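Local structure of 3-carboxy-cis,cis-muconate cycloisomerase (Acinetobacter calcoaceticus, 1Q5N) at residues Glu265-Phe270 with Ala356-Gln361; Gln145-Gln150 with Ile164-Lys169; Arg256-Met261 with Pro289-Ser294. The protein is a cycloisomerase of the mostly helical fumarase/aspartase (lyase) superfamily that assembles as a homotetramer. All blocks are in the same frame, centred on the assembly; numbering follows the deposited sequence.

Interaction 1 of 3, residues Glu265-Phe270 with Ala356-Gln361; sequences EIAEVF and AENMHQ
Met359 lies across the Glu268 side chain, its CG 3.7 Å from Glu268 CB. The two side chains cross at a slant, and the touching atoms are the methylenes CB and CG of Glu268 and CG of Met359. Met359 is extended beyond CG. This carries its methyl past Glu268 to the start of strand 269-270, where CE packs at 3.8 Å on CG2 of Val269. Strand 269-270 pairs with strand 353-354, which leads almost directly into helix 356-364, so the two segments meet beside a small two-stranded sheet.

The helix supplies a polar contact as well. Asn358 points its side chain at the loop before the strand, and its ND2 donates to Ala267 O at 2.8 Å. The N-H...O angle is 153°. The acceptor lies close to the amide plane of Asn358, while the donor is tilted 26° from the carbonyl plane of Ala267. The same amide nitrogen rests 3.4 Å from Ala267 CB. Next to it, Asn358 CB sits 3.6 Å from Ile266 O, and that carbonyl accepts from Asn362, one helical turn further on.

The carboxylate of Glu268 continues beyond Met359. A water donates to both Glu268 OE2 and Met359 O and so bridges the loop to the helix backbone. The main partner of this carboxylate is Arg155 of strand 151-156, in a salt bridge, and Asn362 ND2 also donates to OE2. Glu265, at the start of the loop, forms a salt bridge with Arg155 of the second subunit.

A buried carboxylate held by an arginine, an amide and a water would probably stay ionised. The contact thus joins a methionine-lined apolar patch to a charged network, with the Asn358 amide tying the loop directly to the helix.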
loop_
_atom_site.group_PDB
_atom_site.type_symbol
_atom_site.label_atom_id
_atom_site.label_comp_id
_atom_site.label_asym_id
_atom_site.label_seq_id
_atom_site.Cartn_x
_atom_site.Cartn_y
_atom_site.Cartn_z
ATOM N N GLU A 265 -27.356 -7.129 -19.136
ATOM C CA GLU A 265 -27.395 -8.264 -20.038
ATOM C C GLU A 265 -27.365 -9.621 -19.330
ATOM O O GLU A 265 -27.517 -10.648 -19.975
ATOM C CB GLU A 265 -26.225 -8.186 -21.062
ATOM C CG GLU A 265 -26.058 -6.838 -21.843
ATOM C CD GLU A 265 -25.400 -5.679 -21.049
ATOM O OE1 GLU A 265 -25.272 -5.773 -19.807
ATOM O OE2 GLU A 265 -25.018 -4.651 -21.673
ATOM N N ILE A 266 -27.128 -9.651 -18.026
ATOM C CA ILE A 266 -27.072 -10.930 -17.304
ATOM C C ILE A 266 -28.290 -11.005 -16.372
ATOM O O ILE A 266 -29.051 -11.974 -16.429
ATOM C CB ILE A 266 -25.730 -11.038 -16.567
ATOM C CG1 ILE A 266 -24.627 -11.034 -17.677
ATOM C CG2 ILE A 266 -25.742 -12.257 -15.562
ATOM C CD1 ILE A 266 -23.242 -11.104 -17.180
ATOM N N ALA A 267 -28.455 -9.986 -15.522
ATOM C CA ALA A 267 -29.641 -9.853 -14.694
ATOM C C ALA A 267 -30.108 -11.104 -13.988
ATOM O O ALA A 267 -31.286 -11.421 -14.057
ATOM C CB ALA A 267 -30.788 -9.323 -15.583
ATOM N N GLU A 268 -29.212 -11.801 -13.301
ATOM C CA GLU A 268 -29.561 -13.040 -12.632
ATOM C C GLU A 268 -29.882 -12.884 -11.138
ATOM O O GLU A 268 -30.604 -13.684 -10.559
ATOM C CB GLU A 268 -28.424 -14.049 -12.817
ATOM C CG GLU A 268 -28.143 -14.431 -14.266
ATOM C CD GLU A 268 -26.941 -15.354 -14.386
ATOM O OE1 GLU A 268 -26.061 -15.329 -13.497
ATOM O OE2 GLU A 268 -26.863 -16.110 -15.366
ATOM N N VAL A 269 -29.333 -11.835 -10.530
ATOM C CA VAL A 269 -29.501 -11.597 -9.110
ATOM C C VAL A 269 -29.489 -10.107 -8.925
ATOM O O VAL A 269 -28.748 -9.412 -9.622
ATOM C CB VAL A 269 -28.322 -12.185 -8.314
ATOM C CG1 VAL A 269 -28.421 -11.742 -6.928
ATOM C CG2 VAL A 269 -28.334 -13.723 -8.353
ATOM N N PHE A 270 -30.305 -9.609 -8.000
ATOM C CA PHE A 270 -30.388 -8.175 -7.734
ATOM C C PHE A 270 -30.341 -7.814 -6.273
ATOM O O PHE A 270 -30.801 -8.554 -5.403
ATOM C CB PHE A 270 -31.671 -7.582 -8.274
ATOM C CG PHE A 270 -31.768 -7.639 -9.746
ATOM C CD1 PHE A 270 -32.211 -8.802 -10.385
ATOM C CD2 PHE A 270 -31.417 -6.535 -10.517
ATOM C CE1 PHE A 270 -32.276 -8.877 -11.775
ATOM C CE2 PHE A 270 -31.480 -6.600 -11.910
ATOM C CZ PHE A 270 -31.922 -7.775 -12.533
ATOM N N ALA A 356 -34.584 -16.612 -11.798
ATOM C CA ALA A 356 -34.393 -17.947 -12.349
ATOM C C ALA A 356 -34.544 -18.035 -13.855
ATOM O O ALA A 356 -33.878 -18.842 -14.484
ATOM C CB ALA A 356 -35.367 -18.947 -11.633
ATOM N N GLU A 357 -35.408 -17.219 -14.437
ATOM C CA GLU A 357 -35.564 -17.235 -15.882
ATOM C C GLU A 357 -34.353 -16.737 -16.636
ATOM O O GLU A 357 -33.966 -17.326 -17.656
ATOM C CB GLU A 357 -36.733 -16.398 -16.288
ATOM C CG GLU A 357 -37.948 -17.206 -16.343
ATOM C CD GLU A 357 -39.111 -16.338 -16.700
ATOM O OE1 GLU A 357 -39.129 -15.822 -17.871
ATOM O OE2 GLU A 357 -39.980 -16.165 -15.790
ATOM N N ASN A 358 -33.790 -15.626 -16.150
ATOM C CA ASN A 358 -32.565 -15.072 -16.738
ATOM C C ASN A 358 -31.428 -16.082 -16.562
ATOM O O ASN A 358 -30.634 -16.276 -17.471
ATOM C CB ASN A 358 -32.241 -13.715 -16.114
ATOM C CG ASN A 358 -33.179 -12.642 -16.633
ATOM O OD1 ASN A 358 -33.771 -12.827 -17.694
ATOM N ND2 ASN A 358 -33.319 -11.531 -15.920
ATOM N N MET A 359 -31.386 -16.774 -15.427
ATOM C CA MET A 359 -30.346 -17.783 -15.253
ATOM C C MET A 359 -30.504 -18.886 -16.291
ATOM O O MET A 359 -29.513 -19.370 -16.880
ATOM C CB MET A 359 -30.402 -18.396 -13.867
ATOM C CG MET A 359 -29.925 -17.467 -12.799
ATOM S SD MET A 359 -30.118 -18.189 -11.122
ATOM C CE MET A 359 -29.123 -17.071 -10.061
ATOM N N HIS A 360 -31.760 -19.270 -16.535
ATOM C CA HIS A 360 -32.049 -20.335 -17.503
ATOM C C HIS A 360 -31.660 -19.852 -18.892
ATOM O O HIS A 360 -30.996 -20.560 -19.637
ATOM C CB HIS A 360 -33.538 -20.724 -17.480
ATOM C CG HIS A 360 -33.928 -21.586 -18.643
ATOM N ND1 HIS A 360 -33.596 -22.930 -18.715
ATOM C CD2 HIS A 360 -34.460 -21.266 -19.854
ATOM C CE1 HIS A 360 -33.895 -23.390 -19.919
ATOM N NE2 HIS A 360 -34.417 -22.403 -20.630
ATOM N N GLN A 361 -32.096 -18.646 -19.236
ATOM C CA GLN A 361 -31.728 -18.036 -20.500
ATOM C C GLN A 361 -30.239 -17.884 -20.749
ATOM O O GLN A 361 -29.807 -18.087 -21.856
ATOM C CB GLN A 361 -32.284 -16.645 -20.621
ATOM C CG GLN A 361 -33.700 -16.643 -21.005
ATOM C CD GLN A 361 -34.014 -15.484 -21.931
ATOM O OE1 GLN A 361 -33.237 -14.496 -21.997
ATOM N NE2 GLN A 361 -35.154 -15.578 -22.654
HETATM O O HOH W 1 -26.841 -18.656 -15.834
#

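Interaction 2 of 3, residues Gln145-Gln150 with Ile164-Lys169; sequences QTYRHQ and ITLGHK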
loop_
_atom_site.group_PDB
_atom_site.type_symbol
_atom_site.label_atom_id
_atom_site.label_comp_id
_atom_site.label_asym_id
_atom_site.label_seq_id
_atom_site.Cartn_x
_atom_site.Cartn_y
_atom_site.Cartn_z
ATOM N N GLN A 145 -29.168 -23.390 1.019
ATOM C CA GLN A 145 -30.110 -24.512 1.088
ATOM C C GLN A 145 -31.314 -24.239 0.163
ATOM O O GLN A 145 -31.713 -25.091 -0.606
ATOM C CB GLN A 145 -30.565 -24.651 2.556
ATOM C CG GLN A 145 -31.460 -25.813 2.941
ATOM C CD GLN A 145 -31.351 -26.100 4.469
ATOM O OE1 GLN A 145 -31.641 -25.225 5.325
ATOM N NE2 GLN A 145 -30.906 -27.318 4.811
ATOM N N THR A 146 -31.877 -23.041 0.250
ATOM C CA THR A 146 -33.001 -22.671 -0.575
ATOM C C THR A 146 -32.719 -22.801 -2.089
ATOM O O THR A 146 -33.605 -23.196 -2.864
ATOM C CB THR A 146 -33.415 -21.230 -0.282
ATOM O OG1 THR A 146 -33.739 -21.094 1.092
ATOM C CG2 THR A 146 -34.629 -20.855 -1.046
ATOM N N TYR A 147 -31.480 -22.526 -2.504
ATOM C CA TYR A 147 -31.121 -22.521 -3.927
ATOM C C TYR A 147 -30.082 -23.533 -4.318
ATOM O O TYR A 147 -29.408 -23.368 -5.346
ATOM C CB TYR A 147 -30.607 -21.123 -4.309
ATOM C CG TYR A 147 -31.624 -20.028 -4.121
ATOM C CD1 TYR A 147 -32.708 -19.895 -5.003
ATOM C CD2 TYR A 147 -31.519 -19.118 -3.077
ATOM C CE1 TYR A 147 -33.666 -18.869 -4.849
ATOM C CE2 TYR A 147 -32.479 -18.084 -2.911
ATOM C CZ TYR A 147 -33.539 -17.979 -3.805
ATOM O OH TYR A 147 -34.484 -16.992 -3.653
ATOM N N ARG A 148 -29.930 -24.584 -3.528
ATOM C CA ARG A 148 -28.916 -25.561 -3.874
ATOM C C ARG A 148 -29.150 -26.221 -5.239
ATOM O O ARG A 148 -28.238 -26.792 -5.819
ATOM C CB ARG A 148 -28.805 -26.615 -2.763
ATOM C CG ARG A 148 -30.087 -27.416 -2.425
ATOM C CD ARG A 148 -29.651 -28.854 -2.166
ATOM N NE ARG A 148 -29.314 -29.058 -0.781
ATOM C CZ ARG A 148 -28.306 -29.800 -0.309
ATOM N NH1 ARG A 148 -27.435 -30.459 -1.075
ATOM N NH2 ARG A 148 -28.203 -29.916 1.001
ATOM N N HIS A 149 -30.380 -26.150 -5.729
ATOM C CA HIS A 149 -30.730 -26.742 -7.021
ATOM C C HIS A 149 -30.973 -25.694 -8.116
ATOM O O HIS A 149 -31.338 -26.054 -9.241
ATOM C CB HIS A 149 -31.995 -27.657 -6.905
ATOM C CG HIS A 149 -31.784 -28.866 -6.042
ATOM N ND1 HIS A 149 -32.498 -29.091 -4.880
ATOM C CD2 HIS A 149 -30.841 -29.850 -6.108
ATOM C CE1 HIS A 149 -32.001 -30.151 -4.256
ATOM N NE2 HIS A 149 -30.994 -30.624 -4.980
ATOM N N GLN A 150 -30.793 -24.412 -7.805
ATOM C CA GLN A 150 -31.001 -23.389 -8.810
ATOM C C GLN A 150 -29.773 -23.378 -9.750
ATOM O O GLN A 150 -28.704 -22.812 -9.412
ATOM C CB GLN A 150 -31.160 -22.040 -8.150
ATOM C CG GLN A 150 -31.258 -20.931 -9.155
ATOM C CD GLN A 150 -32.412 -21.190 -10.163
ATOM O OE1 GLN A 150 -33.590 -21.232 -9.772
ATOM N NE2 GLN A 150 -32.061 -21.386 -11.473
ATOM N N ILE A 164 -23.225 -24.563 -12.665
ATOM C CA ILE A 164 -23.018 -24.753 -11.193
ATOM C C ILE A 164 -24.424 -24.462 -10.632
ATOM O O ILE A 164 -25.387 -24.446 -11.414
ATOM C CB ILE A 164 -21.992 -23.724 -10.545
ATOM C CG1 ILE A 164 -22.480 -22.268 -10.767
ATOM C CG2 ILE A 164 -20.618 -23.931 -11.152
ATOM C CD1 ILE A 164 -21.723 -21.229 -9.931
ATOM N N THR A 165 -24.579 -24.290 -9.312
ATOM C CA THR A 165 -25.888 -23.865 -8.780
ATOM C C THR A 165 -25.600 -22.628 -7.927
ATOM O O THR A 165 -24.487 -22.445 -7.424
ATOM C CB THR A 165 -26.612 -24.924 -7.896
ATOM O OG1 THR A 165 -25.880 -25.111 -6.683
ATOM C CG2 THR A 165 -26.749 -26.291 -8.651
ATOM N N LEU A 166 -26.590 -21.760 -7.792
ATOM C CA LEU A 166 -26.428 -20.575 -7.003
ATOM C C LEU A 166 -26.084 -21.012 -5.586
ATOM O O LEU A 166 -25.269 -20.392 -4.915
ATOM C CB LEU A 166 -27.716 -19.778 -7.012
ATOM C CG LEU A 166 -27.758 -18.639 -5.993
ATOM C CD1 LEU A 166 -26.608 -17.708 -6.303
ATOM C CD2 LEU A 166 -29.101 -17.858 -6.047
ATOM N N GLY A 167 -26.702 -22.101 -5.139
ATOM C CA GLY A 167 -26.438 -22.593 -3.800
ATOM C C GLY A 167 -24.962 -22.901 -3.621
ATOM O O GLY A 167 -24.431 -22.778 -2.516
ATOM N N HIS A 168 -24.276 -23.341 -4.672
ATOM C CA HIS A 168 -22.858 -23.616 -4.481
ATOM C C HIS A 168 -22.042 -22.282 -4.199
ATOM O O HIS A 168 -21.170 -22.273 -3.342
ATOM C CB HIS A 168 -22.298 -24.333 -5.680
ATOM C CG HIS A 168 -20.935 -24.899 -5.441
ATOM N ND1 HIS A 168 -19.917 -24.778 -6.351
ATOM C CD2 HIS A 168 -20.447 -25.644 -4.418
ATOM C CE1 HIS A 168 -18.853 -25.429 -5.909
ATOM N NE2 HIS A 168 -19.147 -25.964 -4.736
ATOM N N LYS A 169 -22.327 -21.188 -4.916
ATOM C CA LYS A 169 -21.663 -19.918 -4.620
ATOM C C LYS A 169 -21.950 -19.537 -3.152
ATOM O O LYS A 169 -21.040 -19.135 -2.409
ATOM C CB LYS A 169 -22.209 -18.783 -5.503
ATOM C CG LYS A 169 -21.793 -18.787 -6.950
ATOM C CD LYS A 169 -22.325 -17.526 -7.599
ATOM C CE LYS A 169 -21.680 -17.251 -8.953
ATOM N NZ LYS A 169 -20.213 -16.968 -8.911
#
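Tyr147 to Gln150 form a type I beta turn just after helix 110-146, and this turn sits against the first turn of helix 166-191. The backbones come very close, with Arg148 CA 3.9 Å from Gly167 CA. Gly167 N donates to Tyr147 O at 3.0 Å. Gln150 N, which closes the turn, reaches the same oxygen from the opposite face of its plane. Leu166 N donates to Gln150 O at 2.9 Å.

Thr165 is the N-cap. Its OG1 takes the crowded position between backbone N and carbonyl carbon (chi1 68°). There it accepts from His168 N at 3.1 Å and donates to Arg148 O at 3.0 Å, so one hydroxyl both caps the helix and grips the turn. Leu166 lies alongside Tyr147 and points the same way. Its CD2 makes a CH-pi contact over one ring face, 4.2 Å from the centroid.

Strand 151-156 follows the turn directly and pairs with strand 163-165. Helix 438-447 packs on Arg148 and Thr165; its Asp443 and Gln439 bind the Arg148 guanidinium. Val354 of strand 353-354 touches Tyr147 and Leu166, and helix 356-364 meets Gln150 and Leu166.

Interaction 3 of 3, residues Arg256-Met261 with Pro289-Ser294; sequences RDWSLM and PVAAAS
Pro289, the N-cap residue of helix 290-311, brings its ring CB to 4.2 Å from Ser259 CB. Ala291 comes next at the contact, and its methyl lies 4.1 Å from Trp258 CZ2. Ala292 then takes a central place. Its CB is 3.6 Å from Trp258 NE1 and 3.8 Å from Ser259 CB, and this one methyl touches both the indole and the serine. Both alanine methyls approach the indole obliquely.

With chi1 at 83° the indole of Trp258 leans back over its own backbone and reaches helix 290-311. The indole N-H is used by Glu271: NE1 donates to its OE2. Glu271 also accepts from the backbone N of Ala291 and Ala292, and thereby ties the tryptophan to the start of the second helix. Such a carboxylate would probably be favoured by the helix N-terminus.

The short helical segments run roughly antiparallel, at 145° with axes 9.4 Å apart. Helix 323-351 packs on Trp258 and Ala291 through Val348. Leu321 of the fourth subunit covers Ser259 and Pro289, and Trp157 of the second subunit touches Pro289, so the helix pair is buried where subunits meet.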
loop_
_atom_site.group_PDB
_atom_site.type_symbol
_atom_site.label_atom_id
_atom_site.label_comp_id
_atom_site.label_asym_id
_atom_site.label_seq_id
_atom_site.Cartn_x
_atom_site.Cartn_y
_atom_site.Cartn_z
ATOM N N ARG A 256 -18.277 -8.082 -5.781
ATOM C CA ARG A 256 -17.864 -8.113 -7.193
ATOM C C ARG A 256 -18.826 -9.068 -7.930
ATOM O O ARG A 256 -19.338 -8.727 -8.983
ATOM C CB ARG A 256 -16.412 -8.610 -7.335
ATOM C CG ARG A 256 -15.910 -8.969 -8.779
ATOM C CD ARG A 256 -16.017 -7.825 -9.802
ATOM N NE ARG A 256 -15.498 -6.544 -9.336
ATOM C CZ ARG A 256 -14.207 -6.255 -9.158
ATOM N NH1 ARG A 256 -13.253 -7.179 -9.401
ATOM N NH2 ARG A 256 -13.861 -5.023 -8.801
ATOM N N ASP A 257 -19.070 -10.244 -7.361
ATOM C CA ASP A 257 -19.950 -11.230 -7.985
ATOM C C ASP A 257 -21.428 -10.792 -8.162
ATOM O O ASP A 257 -21.970 -10.889 -9.280
ATOM C CB ASP A 257 -19.914 -12.585 -7.225
ATOM C CG ASP A 257 -18.602 -13.310 -7.400
ATOM O OD1 ASP A 257 -17.770 -12.903 -8.256
ATOM O OD2 ASP A 257 -18.372 -14.297 -6.697
ATOM N N TRP A 258 -22.074 -10.283 -7.107
ATOM C CA TRP A 258 -23.459 -9.952 -7.297
ATOM C C TRP A 258 -23.629 -8.736 -8.203
ATOM O O TRP A 258 -24.627 -8.657 -8.934
ATOM C CB TRP A 258 -24.227 -9.834 -5.941
ATOM C CG TRP A 258 -24.116 -8.521 -5.207
ATOM C CD1 TRP A 258 -24.552 -7.317 -5.641
ATOM C CD2 TRP A 258 -23.598 -8.300 -3.879
ATOM N NE1 TRP A 258 -24.358 -6.356 -4.688
ATOM C CE2 TRP A 258 -23.775 -6.928 -3.591
ATOM C CE3 TRP A 258 -23.014 -9.134 -2.912
ATOM C CZ2 TRP A 258 -23.390 -6.340 -2.362
ATOM C CZ3 TRP A 258 -22.622 -8.550 -1.682
ATOM C CH2 TRP A 258 -22.819 -7.162 -1.430
ATOM N N SER A 259 -22.667 -7.809 -8.233
ATOM C CA SER A 259 -22.877 -6.660 -9.137
ATOM C C SER A 259 -22.651 -7.122 -10.580
ATOM O O SER A 259 -23.231 -6.577 -11.505
ATOM C CB SER A 259 -21.967 -5.465 -8.772
ATOM O OG SER A 259 -20.592 -5.766 -8.859
ATOM N N LEU A 260 -21.798 -8.126 -10.787
ATOM C CA LEU A 260 -21.606 -8.630 -12.155
ATOM C C LEU A 260 -22.923 -9.345 -12.570
ATOM O O LEU A 260 -23.340 -9.308 -13.747
ATOM C CB LEU A 260 -20.455 -9.642 -12.235
ATOM C CG LEU A 260 -19.040 -9.044 -12.281
ATOM C CD1 LEU A 260 -18.036 -10.197 -12.297
ATOM C CD2 LEU A 260 -18.862 -8.158 -13.524
ATOM N N MET A 261 -23.575 -9.985 -11.600
ATOM C CA MET A 261 -24.816 -10.694 -11.898
ATOM C C MET A 261 -25.984 -9.722 -12.106
ATOM O O MET A 261 -27.040 -10.123 -12.558
ATOM C CB MET A 261 -25.122 -11.731 -10.796
ATOM C CG MET A 261 -24.126 -12.885 -10.784
ATOM S SD MET A 261 -24.308 -14.029 -9.332
ATOM C CE MET A 261 -25.635 -14.819 -9.831
ATOM N N PRO A 289 -26.411 -0.864 -8.177
ATOM C CA PRO A 289 -25.895 -1.685 -7.074
ATOM C C PRO A 289 -25.227 -0.782 -6.022
ATOM O O PRO A 289 -24.009 -0.743 -5.862
ATOM C CB PRO A 289 -24.908 -2.618 -7.766
ATOM C CG PRO A 289 -25.033 -2.310 -9.246
ATOM C CD PRO A 289 -25.496 -0.902 -9.315
ATOM N N VAL A 290 -26.058 -0.051 -5.302
ATOM C CA VAL A 290 -25.587 0.846 -4.276
ATOM C C VAL A 290 -24.793 0.138 -3.183
ATOM O O VAL A 290 -23.802 0.664 -2.706
ATOM C CB VAL A 290 -26.793 1.600 -3.665
ATOM C CG1 VAL A 290 -26.360 2.448 -2.511
ATOM C CG2 VAL A 290 -27.408 2.485 -4.733
ATOM N N ALA A 291 -25.203 -1.060 -2.801
ATOM C CA ALA A 291 -24.488 -1.709 -1.729
ATOM C C ALA A 291 -23.105 -2.182 -2.221
ATOM O O ALA A 291 -22.100 -2.140 -1.477
ATOM C CB ALA A 291 -25.307 -2.879 -1.168
ATOM N N ALA A 292 -23.052 -2.617 -3.472
ATOM C CA ALA A 292 -21.777 -3.110 -3.995
ATOM C C ALA A 292 -20.748 -1.964 -4.065
ATOM O O ALA A 292 -19.576 -2.160 -3.723
ATOM C CB ALA A 292 -21.987 -3.754 -5.402
ATOM N N ALA A 293 -21.204 -0.777 -4.479
ATOM C CA ALA A 293 -20.329 0.372 -4.589
ATOM C C ALA A 293 -19.607 0.680 -3.251
ATOM O O ALA A 293 -18.388 0.913 -3.224
ATOM C CB ALA A 293 -21.130 1.596 -5.092
ATOM N N SER A 294 -20.343 0.653 -2.144
ATOM C CA SER A 294 -19.738 0.881 -0.825
ATOM C C SER A 294 -18.792 -0.256 -0.433
ATOM O O SER A 294 -17.695 -0.029 0.056
ATOM C CB SER A 294 -20.809 0.937 0.263
ATOM O OG SER A 294 -21.647 2.037 0.038
#

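Overall arrangement
Interactions 1 and 3 are buried, while interaction 2 is partly buried and has an exposed residue at its edge. Interaction 3 is apolar between its helices; interaction 2 relies on backbone bonds and a threonine hydroxyl that also caps a helix, and interaction 1 mixes a methionine patch with amide and carboxylate bonds. They form a connected group. Met359 of interaction 1 packs on Gln150 and Leu166 of interaction 2. Glu268 N probably bonds to Met261 O, joining interaction 1 to the end of helix 235-261 in interaction 3. A long, weak ion pair of Lys169 and Asp257 links interactions 2 and 3. The second subunit meets interactions 1 and 3, the third interactions 2 and 3.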